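PDB 4OEV: putative peptide ABC-transport system periplasmic peptide-binding protein from Campylobacter jejuni, which binds nickel(II) outside the cytoplasmic membrane for import by an ABC-type transporter, and belongs to a family generally associated with peptide transport. Local coordinates for residues A[17-22]-A[146-151]; A[124-129]-A[427-432]; A[243-248]-A[452-457]. All blocks are in the same frame, centred on the assembly; numbering follows the deposited sequence.

Contact 1 (A[17-22]-A[146-151]); sequences RINPAY and ENLNTS
L148 pushes its branched side chain against N19, A21 and Y22, joining the loop after strand 6-11 to the loop before strand 163-169. Each loop is folded by an Asx turn: N19 OD1 accepts from A21 N, and N147 OD1 from N149 N. Followed outward, L148 starts with CB 3.8 Å from Y22 OH. Its CG, set anti to the backbone N (chi1 -163°), is equally near Y22 OH and N19 ND2, 3.8 Å from each. The branches then part: CD1 reaches N19 ND2 at 3.6 Å, and CD2 meets A21 CB at 3.6 Å. A forked leucine suits this place because one branch packs on a methyl while the other abuts the nitrogen end of the N19 amide, near its plane; that ND2 is hydrogen-bonded to N154 OD1. Beside it, the Y22 ring brings its edge to L148, with CE2 3.4 Å from L148 O; its hydroxyl bonds to N96 O. A21 CB lies over one face of the ring; over the opposite face stands R17, NH1 3.4 Å above its centre. R17 is long enough to pass over the ring and still reach the second loop. There NH1 donates to N149 O at 3.2 Å with an N-H...O angle of 150°, coming in the carbonyl plane on a lone pair of that oxygen, which sits 18° out of the guanidinium plane.

Contact 2 (A[124-129]-A[427-432]); sequences KPYPAF and KARNTS
The tight part of this contact gathers round two backbone oxygens, P125 O and R429 O, each approached from the other segment. N430 ND2 donates to P125 O at 3.0 Å in a nearly straight bond (161°), and N430 CA adds a CA-H...O contact to the same oxygen. P125 O lies close to the plane of the N430 amide, so one short polar side chain ties the two backbones together. R429 O, in turn, sits 3.1 Å from P127 CD and 3.3 Å from Y126 CD1, while a water donates to it and accepts from A128 N. R429 O lies at the end of helix 419-429, just before N430 leaves helical geometry, and the type I beta turn Y126 to F129, in the loop after strand 117-122, packs against this end. P127 fits the second place of that turn, where its ring also packs with CG 3.2 Å from T431 O, a buried oxygen with no partner in the model. R429 bends back over Y126, CG wedged between backbone N and carbonyl carbon (chi1 76°) and the chain bent again further out, which lays one guanidinium face over Y126 CE1, offset toward the rim, the two planes 67° apart. D391 holds both groups, by a salt bridge to R429 NE and a hydrogen bond to Y126 OH; E105 takes R429 NH2. The solvent side is held by few contacts: S432 OG rests 3.3 Å from P125 CB, and exposed K124 brings its CD no nearer than 3.9 Å to N430 OD1.

Contact 3 (A[243-248]-A[452-457]); sequences ALMFNL and PPFIFL
Antiparallel strands 241-246 and 454-467 run side by side, with A243 facing F456, L244 facing I455 and M245 facing F454. Strand parts 243-246 and 454-457 lie 174° apart in direction, their axes approaching to 4.4 Å. L244 and I455 form the hydrogen-bonded pair: L244 N donates to I455 O at 2.7 Å and I455 N returns a bond to L244 O at 2.8 Å. Beyond them F246 N reaches P453 O at 3.2 Å, just before the second strand begins; a water donates to P453 O and to F246 O. A proline suits that position, since it offers a carbonyl but needs no partner for its nitrogen. Strand 241-246 is an inner strand of the antiparallel sheet: on its other side A243 and M245 make backbone hydrogen bonds with I382 and F380 of strand 379-384, both lining the oxalate pocket. On both faces the side chains that meet across these two strands are apolar. L244 and I455 lie alongside one another, pointing the same way, with L244 CD2 3.9 Å from I455 CD1, and helix 342-357 covers them through L351 and F355. F246 turns its ring back across the partner strand, CG anti to the carbonyl carbon (chi1 -61°), which brings CZ to 3.5 Å from I455 CG1 and CD2 to 3.3 Å from P453 O; helix 256-265 packs on this ring. On the opposite face, the small A243 leaves room for F454, whose CD2 touches A243 CB at 3.6 Å. M245 CG meets F454 CE1, and the F454 ring also meets that of F398.

Overall arrangement
Contact 3 is built wholly of buried residues and joins two strands of one sheet by regular backbone bonds and apolar side chains, with the side chain of M245 about 7 Å from the oxalate. Contact 1, mostly buried, joins two loops and contact 2, partly buried, a loop to a helix end, each by one hydrogen bond from a side chain to a backbone oxygen: arginine in the first, asparagine in the second. Each also uses a tyrosine whose hydroxyl bonds outside the segments. None shares a helix or strand with another. Contacts 1 and 3 lie on opposite sides of the chain's centre, about 32 Å apart between centres; contact 2 lies about 27 Å from each.

Contact 1 (A[17-22]-A[146-151])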
loop_
_atom_site.group_PDB
_atom_site.type_symbol
_atom_site.label_atom_id
_atom_site.label_comp_id
_atom_site.label_asym_id
_atom_site.label_seq_id
_atom_site.Cartn_x
_atom_site.Cartn_y
_atom_site.Cartn_z
ATOM N N ARG A 17 -0.370 -6.459 14.883
ATOM C CA ARG A 17 0.853 -6.203 15.680
ATOM C C ARG A 17 1.282 -4.775 15.396
ATOM O O ARG A 17 1.629 -4.434 14.254
ATOM C CB ARG A 17 1.962 -7.206 15.324
ATOM C CG ARG A 17 1.684 -8.633 15.738
ATOM C CD ARG A 17 2.785 -9.580 15.242
ATOM N NE ARG A 17 2.679 -9.849 13.815
ATOM C CZ ARG A 17 3.482 -10.667 13.139
ATOM N NH1 ARG A 17 4.485 -11.306 13.731
ATOM N NH2 ARG A 17 3.288 -10.853 11.854
ATOM N N ILE A 18 1.141 -3.896 16.390
ATOM C CA ILE A 18 1.487 -2.507 16.167
ATOM C C ILE A 18 2.981 -2.374 16.360
ATOM O O ILE A 18 3.463 -1.883 17.382
ATOM C CB ILE A 18 0.693 -1.537 17.084
ATOM C CG1 ILE A 18 -0.825 -1.719 16.857
ATOM C CG2 ILE A 18 1.063 -0.084 16.751
ATOM C CD1 ILE A 18 -1.715 -0.949 17.870
ATOM N N ASN A 19 3.699 -2.780 15.328
ATOM C CA ASN A 19 5.145 -2.914 15.384
ATOM C C ASN A 19 5.658 -2.675 13.977
ATOM O O ASN A 19 5.253 -3.374 13.049
ATOM C CB ASN A 19 5.493 -4.303 15.907
ATOM C CG ASN A 19 6.967 -4.579 15.951
ATOM O OD1 ASN A 19 7.775 -3.960 15.260
ATOM N ND2 ASN A 19 7.333 -5.511 16.793
ATOM N N PRO A 20 6.497 -1.645 13.807
ATOM C CA PRO A 20 7.075 -1.303 12.500
ATOM C C PRO A 20 7.629 -2.527 11.715
ATOM O O PRO A 20 7.526 -2.533 10.496
ATOM C CB PRO A 20 8.202 -0.330 12.868
ATOM C CG PRO A 20 7.765 0.269 14.167
ATOM C CD PRO A 20 6.804 -0.639 14.840
ATOM N N ALA A 21 8.174 -3.539 12.402
ATOM C CA ALA A 21 8.741 -4.696 11.704
ATOM C C ALA A 21 7.693 -5.475 10.894
ATOM O O ALA A 21 8.074 -6.237 9.985
ATOM C CB ALA A 21 9.410 -5.621 12.674
ATOM N N TYR A 22 6.405 -5.296 11.222
ATOM C CA TYR A 22 5.303 -6.015 10.551
ATOM C C TYR A 22 4.355 -5.055 9.814
ATOM O O TYR A 22 3.218 -5.424 9.441
ATOM C CB TYR A 22 4.539 -6.897 11.597
ATOM C CG TYR A 22 5.539 -7.786 12.304
ATOM C CD1 TYR A 22 6.151 -8.837 11.604
ATOM C CD2 TYR A 22 5.919 -7.551 13.610
ATOM C CE1 TYR A 22 7.092 -9.636 12.186
ATOM C CE2 TYR A 22 6.899 -8.368 14.243
ATOM C CZ TYR A 22 7.467 -9.403 13.516
ATOM O OH TYR A 22 8.408 -10.235 14.051
ATOM N N GLU A 146 13.265 -10.100 23.565
ATOM C CA GLU A 146 11.946 -10.551 23.213
ATOM C C GLU A 146 11.958 -11.333 21.900
ATOM O O GLU A 146 12.850 -11.159 21.060
ATOM C CB GLU A 146 11.020 -9.346 23.114
ATOM C CG GLU A 146 10.706 -8.754 24.494
ATOM C CD GLU A 146 9.681 -9.589 25.241
ATOM O OE1 GLU A 146 8.534 -9.704 24.751
ATOM O OE2 GLU A 146 10.029 -10.156 26.290
ATOM N N ASN A 147 10.963 -12.194 21.741
ATOM C CA ASN A 147 10.637 -12.757 20.431
ATOM C C ASN A 147 9.779 -11.748 19.713
ATOM O O ASN A 147 8.602 -11.585 20.022
ATOM C CB ASN A 147 9.938 -14.097 20.579
ATOM C CG ASN A 147 9.696 -14.794 19.240
ATOM O OD1 ASN A 147 9.724 -14.172 18.170
ATOM N ND2 ASN A 147 9.514 -16.104 19.299
ATOM N N LEU A 148 10.381 -11.053 18.754
ATOM C CA LEU A 148 9.724 -9.963 18.084
ATOM C C LEU A 148 8.397 -10.403 17.455
ATOM O O LEU A 148 7.478 -9.593 17.314
ATOM C CB LEU A 148 10.646 -9.368 17.023
ATOM C CG LEU A 148 10.227 -7.967 16.547
ATOM C CD1 LEU A 148 10.509 -6.922 17.655
ATOM C CD2 LEU A 148 10.928 -7.616 15.250
ATOM N N ASN A 149 8.311 -11.678 17.082
ATOM C CA ASN A 149 7.123 -12.231 16.435
ATOM C C ASN A 149 5.868 -12.245 17.299
ATOM O O ASN A 149 4.761 -11.998 16.807
ATOM C CB ASN A 149 7.384 -13.671 15.947
ATOM C CG ASN A 149 8.524 -13.757 14.934
ATOM O OD1 ASN A 149 8.310 -13.557 13.753
ATOM N ND2 ASN A 149 9.715 -14.124 15.393
ATOM N N THR A 150 6.039 -12.544 18.581
ATOM C CA THR A 150 4.892 -12.834 19.424
ATOM C C THR A 150 4.839 -11.978 20.684
ATOM O O THR A 150 3.961 -12.169 21.506
ATOM C CB THR A 150 4.892 -14.319 19.818
ATOM O OG1 THR A 150 6.133 -14.637 20.449
ATOM C CG2 THR A 150 4.754 -15.242 18.562
ATOM N N SER A 151 5.773 -11.043 20.832
ATOM C CA SER A 151 5.927 -10.257 22.083
ATOM C C SER A 151 4.637 -9.529 22.437
ATOM O O SER A 151 3.907 -9.110 21.536
ATOM C CB SER A 151 7.058 -9.241 21.937
ATOM O OG SER A 151 7.256 -8.470 23.124
HETATM O O HOH W 1 6.222 -13.213 12.548
#

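Contact 2 (A[124-129]-A[427-432])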
loop_
_atom_site.group_PDB
_atom_site.type_symbol
_atom_site.label_atom_id
_atom_site.label_comp_id
_atom_site.label_asym_id
_atom_site.label_seq_id
_atom_site.Cartn_x
_atom_site.Cartn_y
_atom_site.Cartn_z
ATOM N N LYS A 124 25.424 -3.752 -1.733
ATOM C CA LYS A 124 25.300 -3.132 -3.042
ATOM C C LYS A 124 24.419 -1.890 -2.870
ATOM O O LYS A 124 23.733 -1.758 -1.858
ATOM C CB LYS A 124 24.734 -4.139 -4.057
ATOM C CG LYS A 124 23.571 -4.931 -3.561
ATOM C CD LYS A 124 23.304 -6.143 -4.434
ATOM C CE LYS A 124 23.191 -7.399 -3.580
ATOM N NZ LYS A 124 22.219 -8.404 -4.158
ATOM N N PRO A 125 24.427 -0.968 -3.846
ATOM C CA PRO A 125 23.643 0.259 -3.611
ATOM C C PRO A 125 22.153 -0.049 -3.459
ATOM O O PRO A 125 21.675 -1.000 -4.079
ATOM C CB PRO A 125 23.900 1.098 -4.879
ATOM C CG PRO A 125 25.138 0.470 -5.532
ATOM C CD PRO A 125 25.084 -0.977 -5.170
ATOM N N TYR A 126 21.439 0.752 -2.660
ATOM C CA TYR A 126 19.993 0.634 -2.507
ATOM C C TYR A 126 19.492 2.031 -2.253
ATOM O O TYR A 126 19.305 2.422 -1.101
ATOM C CB TYR A 126 19.616 -0.322 -1.356
ATOM C CG TYR A 126 18.133 -0.582 -1.240
ATOM C CD1 TYR A 126 17.397 -1.133 -2.311
ATOM C CD2 TYR A 126 17.457 -0.277 -0.067
ATOM C CE1 TYR A 126 16.034 -1.327 -2.197
ATOM C CE2 TYR A 126 16.136 -0.484 0.061
ATOM C CZ TYR A 126 15.405 -1.024 -1.003
ATOM O OH TYR A 126 14.055 -1.210 -0.856
ATOM N N PRO A 127 19.342 2.819 -3.328
ATOM C CA PRO A 127 18.970 4.234 -3.203
ATOM C C PRO A 127 17.665 4.411 -2.422
ATOM O O PRO A 127 17.498 5.428 -1.743
ATOM C CB PRO A 127 18.756 4.679 -4.653
ATOM C CG PRO A 127 19.356 3.634 -5.510
ATOM C CD PRO A 127 19.433 2.383 -4.733
ATOM N N ALA A 128 16.790 3.410 -2.458
ATOM C CA ALA A 128 15.520 3.504 -1.742
ATOM C C ALA A 128 15.706 3.514 -0.219
ATOM O O ALA A 128 14.742 3.670 0.526
ATOM C CB ALA A 128 14.601 2.370 -2.145
ATOM N N PHE A 129 16.950 3.372 0.252
ATOM C CA PHE A 129 17.189 3.177 1.672
ATOM C C PHE A 129 16.671 4.320 2.571
ATOM O O PHE A 129 16.195 4.068 3.677
ATOM C CB PHE A 129 18.727 3.021 1.934
ATOM C CG PHE A 129 19.067 2.497 3.291
ATOM C CD1 PHE A 129 18.306 1.495 3.875
ATOM C CD2 PHE A 129 20.241 2.953 3.971
ATOM C CE1 PHE A 129 18.616 0.993 5.127
ATOM C CE2 PHE A 129 20.565 2.450 5.212
ATOM C CZ PHE A 129 19.778 1.467 5.806
ATOM N N LYS A 427 17.848 -5.047 -10.908
ATOM C CA LYS A 427 18.792 -4.013 -11.338
ATOM C C LYS A 427 18.325 -2.636 -10.883
ATOM O O LYS A 427 19.079 -1.857 -10.302
ATOM C CB LYS A 427 18.981 -4.019 -12.857
ATOM C CG LYS A 427 19.838 -5.193 -13.383
ATOM C CD LYS A 427 19.727 -5.296 -14.894
ATOM C CE LYS A 427 20.853 -6.140 -15.500
ATOM N NZ LYS A 427 21.291 -7.268 -14.631
ATOM N N ALA A 428 17.052 -2.365 -11.091
ATOM C CA ALA A 428 16.522 -1.039 -10.788
ATOM C C ALA A 428 16.749 -0.607 -9.344
ATOM O O ALA A 428 17.025 0.552 -9.086
ATOM C CB ALA A 428 14.987 -1.016 -11.106
ATOM N N ARG A 429 16.559 -1.527 -8.406
ATOM C CA ARG A 429 16.623 -1.210 -6.983
ATOM C C ARG A 429 18.066 -1.131 -6.467
ATOM O O ARG A 429 18.344 -0.481 -5.430
ATOM C CB ARG A 429 15.821 -2.262 -6.174
ATOM C CG ARG A 429 16.504 -3.599 -6.002
ATOM C CD ARG A 429 15.502 -4.651 -5.609
ATOM N NE ARG A 429 14.679 -4.319 -4.431
ATOM C CZ ARG A 429 14.769 -4.968 -3.256
ATOM N NH1 ARG A 429 13.969 -4.667 -2.238
ATOM N NH2 ARG A 429 15.659 -5.946 -3.092
ATOM N N ASN A 430 18.983 -1.783 -7.187
ATOM C CA ASN A 430 20.415 -1.748 -6.770
ATOM C C ASN A 430 21.327 -0.890 -7.647
ATOM O O ASN A 430 22.543 -1.098 -7.654
ATOM C CB ASN A 430 20.990 -3.169 -6.722
ATOM C CG ASN A 430 20.301 -4.054 -5.691
ATOM O OD1 ASN A 430 19.913 -5.195 -6.001
ATOM N ND2 ASN A 430 20.086 -3.527 -4.484
ATOM N N THR A 431 20.772 0.076 -8.376
ATOM C CA THR A 431 21.589 1.018 -9.158
ATOM C C THR A 431 21.393 2.440 -8.656
ATOM O O THR A 431 20.246 2.893 -8.527
ATOM C CB THR A 431 21.259 1.048 -10.650
ATOM O OG1 THR A 431 21.409 -0.265 -11.220
ATOM C CG2 THR A 431 22.196 2.041 -11.366
ATOM N N SER A 432 22.496 3.141 -8.392
ATOM C CA SER A 432 22.457 4.512 -7.845
ATOM C C SER A 432 22.039 5.601 -8.839
ATOM O O SER A 432 21.284 6.504 -8.482
ATOM C CB SER A 432 23.831 4.887 -7.263
ATOM O OG SER A 432 24.039 4.191 -6.047
HETATM O O HOH W 2 16.664 1.247 -4.494
#

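Contact 3 (A[243-248]-A[452-457])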
loop_
_atom_site.group_PDB
_atom_site.type_symbol
_atom_site.label_atom_id
_atom_site.label_comp_id
_atom_site.label_asym_id
_atom_site.label_seq_id
_atom_site.Cartn_x
_atom_site.Cartn_y
_atom_site.Cartn_z
ATOM N N ALA A 243 -6.997 -3.131 -10.077
ATOM C CA ALA A 243 -6.704 -4.039 -11.202
ATOM C C ALA A 243 -7.363 -5.369 -10.970
ATOM O O ALA A 243 -7.680 -5.690 -9.817
ATOM C CB ALA A 243 -5.120 -4.212 -11.362
ATOM N N LEU A 244 -7.570 -6.154 -12.056
ATOM C CA LEU A 244 -7.894 -7.564 -11.923
ATOM C C LEU A 244 -6.576 -8.337 -11.805
ATOM O O LEU A 244 -5.763 -8.289 -12.728
ATOM C CB LEU A 244 -8.683 -8.116 -13.136
ATOM C CG LEU A 244 -9.091 -9.564 -12.959
ATOM C CD1 LEU A 244 -10.081 -9.571 -11.822
ATOM C CD2 LEU A 244 -9.752 -10.119 -14.330
ATOM N N MET A 245 -6.392 -9.043 -10.688
ATOM C CA MET A 245 -5.211 -9.926 -10.476
ATOM C C MET A 245 -5.531 -11.267 -11.131
ATOM O O MET A 245 -6.468 -11.911 -10.698
ATOM C CB MET A 245 -4.961 -10.141 -8.979
ATOM C CG MET A 245 -3.659 -10.982 -8.509
ATOM S SD MET A 245 -4.006 -11.998 -7.028
ATOM C CE MET A 245 -4.980 -13.314 -7.772
ATOM N N PHE A 246 -4.744 -11.714 -12.112
ATOM C CA PHE A 246 -4.839 -13.089 -12.631
ATOM C C PHE A 246 -4.133 -14.054 -11.717
ATOM O O PHE A 246 -2.971 -13.790 -11.284
ATOM C CB PHE A 246 -4.196 -13.209 -14.021
ATOM C CG PHE A 246 -4.819 -12.362 -15.076
ATOM C CD1 PHE A 246 -6.167 -12.470 -15.379
ATOM C CD2 PHE A 246 -4.027 -11.528 -15.843
ATOM C CE1 PHE A 246 -6.718 -11.721 -16.374
ATOM C CE2 PHE A 246 -4.570 -10.780 -16.860
ATOM C CZ PHE A 246 -5.929 -10.883 -17.138
ATOM N N ASN A 247 -4.771 -15.172 -11.402
ATOM C CA ASN A 247 -4.063 -16.222 -10.711
ATOM C C ASN A 247 -3.418 -17.095 -11.787
ATOM O O ASN A 247 -4.094 -17.728 -12.601
ATOM C CB ASN A 247 -4.964 -17.075 -9.784
ATOM C CG ASN A 247 -4.132 -18.045 -8.943
ATOM O OD1 ASN A 247 -3.116 -18.554 -9.453
ATOM N ND2 ASN A 247 -4.544 -18.324 -7.672
ATOM N N LEU A 248 -2.103 -17.140 -11.791
ATOM C CA LEU A 248 -1.425 -17.807 -12.903
ATOM C C LEU A 248 -1.454 -19.321 -12.736
ATOM O O LEU A 248 -1.056 -20.027 -13.677
ATOM C CB LEU A 248 0.043 -17.303 -13.036
ATOM C CG LEU A 248 0.336 -16.002 -13.809
ATOM C CD1 LEU A 248 -0.370 -16.006 -15.089
ATOM C CD2 LEU A 248 -0.146 -14.724 -13.096
ATOM N N PRO A 452 1.407 -9.754 -19.086
ATOM C CA PRO A 452 0.612 -9.007 -18.096
ATOM C C PRO A 452 0.148 -9.892 -16.919
ATOM O O PRO A 452 -0.479 -10.921 -17.095
ATOM C CB PRO A 452 -0.571 -8.476 -18.923
ATOM C CG PRO A 452 -0.678 -9.462 -20.118
ATOM C CD PRO A 452 0.743 -9.896 -20.391
ATOM N N PRO A 453 0.514 -9.496 -15.700
ATOM C CA PRO A 453 0.042 -10.229 -14.524
ATOM C C PRO A 453 -1.412 -9.852 -14.190
ATOM O O PRO A 453 -2.082 -10.561 -13.412
ATOM C CB PRO A 453 0.974 -9.732 -13.427
ATOM C CG PRO A 453 1.298 -8.342 -13.850
ATOM C CD PRO A 453 1.471 -8.428 -15.334
ATOM N N PHE A 454 -1.825 -8.682 -14.681
ATOM C CA PHE A 454 -3.101 -8.053 -14.278
ATOM C C PHE A 454 -3.941 -7.630 -15.482
ATOM O O PHE A 454 -3.460 -7.576 -16.630
ATOM C CB PHE A 454 -2.922 -6.767 -13.431
ATOM C CG PHE A 454 -2.211 -6.915 -12.069
ATOM C CD1 PHE A 454 -1.949 -8.149 -11.431
ATOM C CD2 PHE A 454 -1.885 -5.742 -11.370
ATOM C CE1 PHE A 454 -1.265 -8.193 -10.194
ATOM C CE2 PHE A 454 -1.211 -5.779 -10.128
ATOM C CZ PHE A 454 -0.924 -7.001 -9.533
ATOM N N ILE A 455 -5.180 -7.223 -15.201
ATOM C CA ILE A 455 -5.802 -6.170 -16.019
ATOM C C ILE A 455 -5.749 -4.878 -15.187
ATOM O O ILE A 455 -6.422 -4.813 -14.132
ATOM C CB ILE A 455 -7.255 -6.404 -16.374
ATOM C CG1 ILE A 455 -7.415 -7.726 -17.142
ATOM C CG2 ILE A 455 -7.729 -5.247 -17.195
ATOM C CD1 ILE A 455 -8.870 -8.041 -17.473
ATOM N N PHE A 456 -4.910 -3.911 -15.570
ATOM C CA PHE A 456 -4.880 -2.644 -14.804
ATOM C C PHE A 456 -6.140 -1.857 -15.151
ATOM O O PHE A 456 -6.517 -1.803 -16.310
ATOM C CB PHE A 456 -3.656 -1.817 -15.105
ATOM C CG PHE A 456 -2.426 -2.298 -14.415
ATOM C CD1 PHE A 456 -2.002 -1.676 -13.236
ATOM C CD2 PHE A 456 -1.694 -3.339 -14.917
ATOM C CE1 PHE A 456 -0.852 -2.080 -12.575
ATOM C CE2 PHE A 456 -0.502 -3.775 -14.222
ATOM C CZ PHE A 456 -0.109 -3.120 -13.070
ATOM N N LEU A 457 -6.766 -1.236 -14.166
ATOM C CA LEU A 457 -8.051 -0.574 -14.438
ATOM C C LEU A 457 -7.952 0.927 -14.200
ATOM O O LEU A 457 -8.086 1.702 -15.144
ATOM C CB LEU A 457 -9.139 -1.203 -13.578
ATOM C CG LEU A 457 -9.366 -2.680 -13.929
ATOM C CD1 LEU A 457 -10.188 -3.374 -12.817
ATOM C CD2 LEU A 457 -10.124 -2.760 -15.266
HETATM O O HOH W 3 -0.957 -12.066 -10.898
#